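2-dehydro-3-deoxyphosphogluconate aldolase (Vibrio fischeri, PDB 3NZR) is an aldolase of the KDGP aldolase family, built on a fold of the TIM-barrel clan. Local coordinates at residues A[92-97]-A[113-118]. Sequence-based numbering, arbitrary orientation.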
loop_
_atom_site.group_PDB
_atom_site.type_symbol
_atom_site.label_atom_id
_atom_site.label_comp_id
_atom_site.label_asym_id
_atom_site.label_seq_id
_atom_site.Cartn_x
_atom_site.Cartn_y
_atom_site.Cartn_z
ATOM N N GLN A 92 -17.966 -9.809 1.944
ATOM C CA GLN A 92 -17.277 -10.208 3.141
ATOM C C GLN A 92 -15.776 -10.323 2.939
ATOM O O GLN A 92 -15.065 -10.224 3.941
ATOM C CB GLN A 92 -17.822 -11.502 3.706
ATOM C CG GLN A 92 -19.218 -11.274 4.310
ATOM C CD GLN A 92 -19.905 -12.581 4.774
ATOM O OE1 GLN A 92 -19.263 -13.622 4.850
ATOM N NE2 GLN A 92 -21.193 -12.505 5.079
ATOM N N HIS A 93 -15.322 -10.623 1.721
ATOM C CA HIS A 93 -13.903 -10.972 1.491
ATOM C C HIS A 93 -13.399 -10.480 0.162
ATOM O O HIS A 93 -14.093 -10.557 -0.866
ATOM C CB HIS A 93 -13.754 -12.496 1.626
ATOM C CG HIS A 93 -12.336 -12.974 1.544
ATOM N ND1 HIS A 93 -11.581 -13.215 2.664
ATOM C CD2 HIS A 93 -11.565 -13.271 0.491
ATOM C CE1 HIS A 93 -10.382 -13.629 2.294
ATOM N NE2 HIS A 93 -10.360 -13.715 0.983
ATOM N N ILE A 94 -12.216 -9.857 0.179
ATOM C CA ILE A 94 -11.570 -9.332 -0.990
ATOM C C ILE A 94 -10.168 -9.929 -1.135
ATOM O O ILE A 94 -9.421 -9.921 -0.167
ATOM C CB ILE A 94 -11.441 -7.846 -0.820
ATOM C CG1 ILE A 94 -12.817 -7.193 -0.729
ATOM C CG2 ILE A 94 -10.741 -7.198 -2.022
ATOM C CD1 ILE A 94 -12.826 -5.741 -0.182
ATOM N N ASN A 95 -9.780 -10.417 -2.309
ATOM C CA ASN A 95 -8.443 -10.951 -2.539
ATOM C C ASN A 95 -7.653 -9.849 -3.136
ATOM O O ASN A 95 -8.144 -9.183 -4.088
ATOM C CB ASN A 95 -8.479 -12.068 -3.535
ATOM C CG ASN A 95 -9.136 -13.308 -2.992
ATOM O OD1 ASN A 95 -8.467 -14.159 -2.367
ATOM N ND2 ASN A 95 -10.407 -13.470 -3.277
ATOM N N GLN A 96 -6.451 -9.607 -2.654
ATOM C CA GLN A 96 -5.613 -8.569 -3.214
ATOM C C GLN A 96 -4.189 -8.978 -3.316
ATOM O O GLN A 96 -3.706 -9.865 -2.605
ATOM C CB GLN A 96 -5.729 -7.253 -2.514
ATOM C CG GLN A 96 -6.823 -6.326 -3.077
ATOM C CD GLN A 96 -6.644 -5.934 -4.485
ATOM O OE1 GLN A 96 -5.563 -6.123 -5.062
ATOM N NE2 GLN A 96 -7.680 -5.332 -5.076
ATOM N N VAL A 97 -3.520 -8.362 -4.263
ATOM C CA VAL A 97 -2.042 -8.411 -4.276
ATOM C C VAL A 97 -1.500 -7.379 -3.301
ATOM O O VAL A 97 -2.176 -6.445 -2.863
ATOM C CB VAL A 97 -1.500 -8.224 -5.719
ATOM C CG1 VAL A 97 -1.956 -9.461 -6.594
ATOM C CG2 VAL A 97 -2.048 -6.917 -6.351
ATOM N N SER A 113 -14.947 -5.825 6.050
ATOM C CA SER A 113 -14.516 -6.733 4.976
ATOM C C SER A 113 -13.084 -7.188 5.201
ATOM O O SER A 113 -12.180 -6.369 5.567
ATOM C CB SER A 113 -14.587 -6.114 3.612
ATOM O OG SER A 113 -15.868 -5.583 3.259
ATOM N N ILE A 114 -12.871 -8.485 4.987
ATOM C CA ILE A 114 -11.549 -9.082 5.097
ATOM C C ILE A 114 -10.797 -8.719 3.800
ATOM O O ILE A 114 -11.277 -9.005 2.725
ATOM C CB ILE A 114 -11.654 -10.606 5.255
ATOM C CG1 ILE A 114 -12.327 -10.950 6.545
ATOM C CG2 ILE A 114 -10.229 -11.260 5.241
ATOM C CD1 ILE A 114 -13.069 -12.205 6.564
ATOM N N VAL A 115 -9.661 -8.049 3.890
ATOM C CA VAL A 115 -8.814 -7.788 2.722
ATOM C C VAL A 115 -7.534 -8.618 2.926
ATOM O O VAL A 115 -6.720 -8.314 3.842
ATOM C CB VAL A 115 -8.447 -6.335 2.578
ATOM C CG1 VAL A 115 -7.562 -6.133 1.228
ATOM C CG2 VAL A 115 -9.718 -5.438 2.465
ATOM N N ASN A 116 -7.341 -9.610 2.058
ATOM C CA ASN A 116 -6.086 -10.381 2.105
ATOM C C ASN A 116 -4.984 -9.772 1.287
ATOM O O ASN A 116 -5.228 -8.842 0.504
ATOM C CB ASN A 116 -6.351 -11.844 1.852
ATOM C CG ASN A 116 -6.542 -12.194 0.420
ATOM O OD1 ASN A 116 -6.006 -11.532 -0.513
ATOM N ND2 ASN A 116 -7.239 -13.292 0.201
ATOM N N GLY A 117 -3.757 -10.147 1.529
ATOM C CA GLY A 117 -2.611 -9.673 0.725
ATOM C C GLY A 117 -1.696 -10.821 0.315
ATOM O O GLY A 117 -1.204 -11.591 1.168
ATOM N N LEU A 118 -1.411 -10.919 -0.973
ATOM C CA LEU A 118 -0.659 -12.042 -1.543
ATOM C C LEU A 118 0.793 -11.894 -1.335
ATOM O O LEU A 118 1.410 -10.870 -1.660
ATOM C CB LEU A 118 -0.901 -12.110 -3.008
ATOM C CG LEU A 118 -0.140 -13.160 -3.834
ATOM C CD1 LEU A 118 -0.595 -14.442 -3.416
ATOM C CD2 LEU A 118 -0.481 -12.953 -5.295
#
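S113 brings its CB to 4.2 Å from CD1 of I94 as segment 113-118 falls into parallel register with 92-97; its small hydroxyl, hydrogen-bonded to P91 O and Q110 NE2, suits the turn into the strand. I114 hydrogen-bonds through both its N and its O: the N donates to Q92 O, while the O receives I94 N at 2.8 Å, almost head-on to the carbonyl. Its beta-branched side chain suits a strand, and CG2 lies against the H93 ring. V115, likewise beta-branched, runs alongside I94 on the other face, CG2 meeting CD1 at 4.1 Å. N116 joins the segments through both backbone and side chain. Its N donates to I94 O, and a chi1 of 79° tucks CG between its own N and carbonyl carbon, swinging the amide toward segment 92-97. There OD1 accepts Q96 N at 2.9 Å, and ND2 gives a hydrogen to N95 OD1 (3.0 Å), approaching from above that carbonyl's plane; E190 OE1 is a further partner of ND2. Q96 O receives a CA-H...O contact from G117 (CA to O 3.5 Å) and a weak hydrogen bond from L118 N. The apolar branch of L118 suits V97, CD2 meeting CG1 at 4.0 Å. The pair forms neighbouring strands of a beta-alpha-beta unit whose connecting helix is 101-108: I94, Q96 and V115 pack outward on that helix, I94 and Q96 also on helix 79-89, whereas H93 and I114 touch E190 of strand 188-191 on the barrel's inner side.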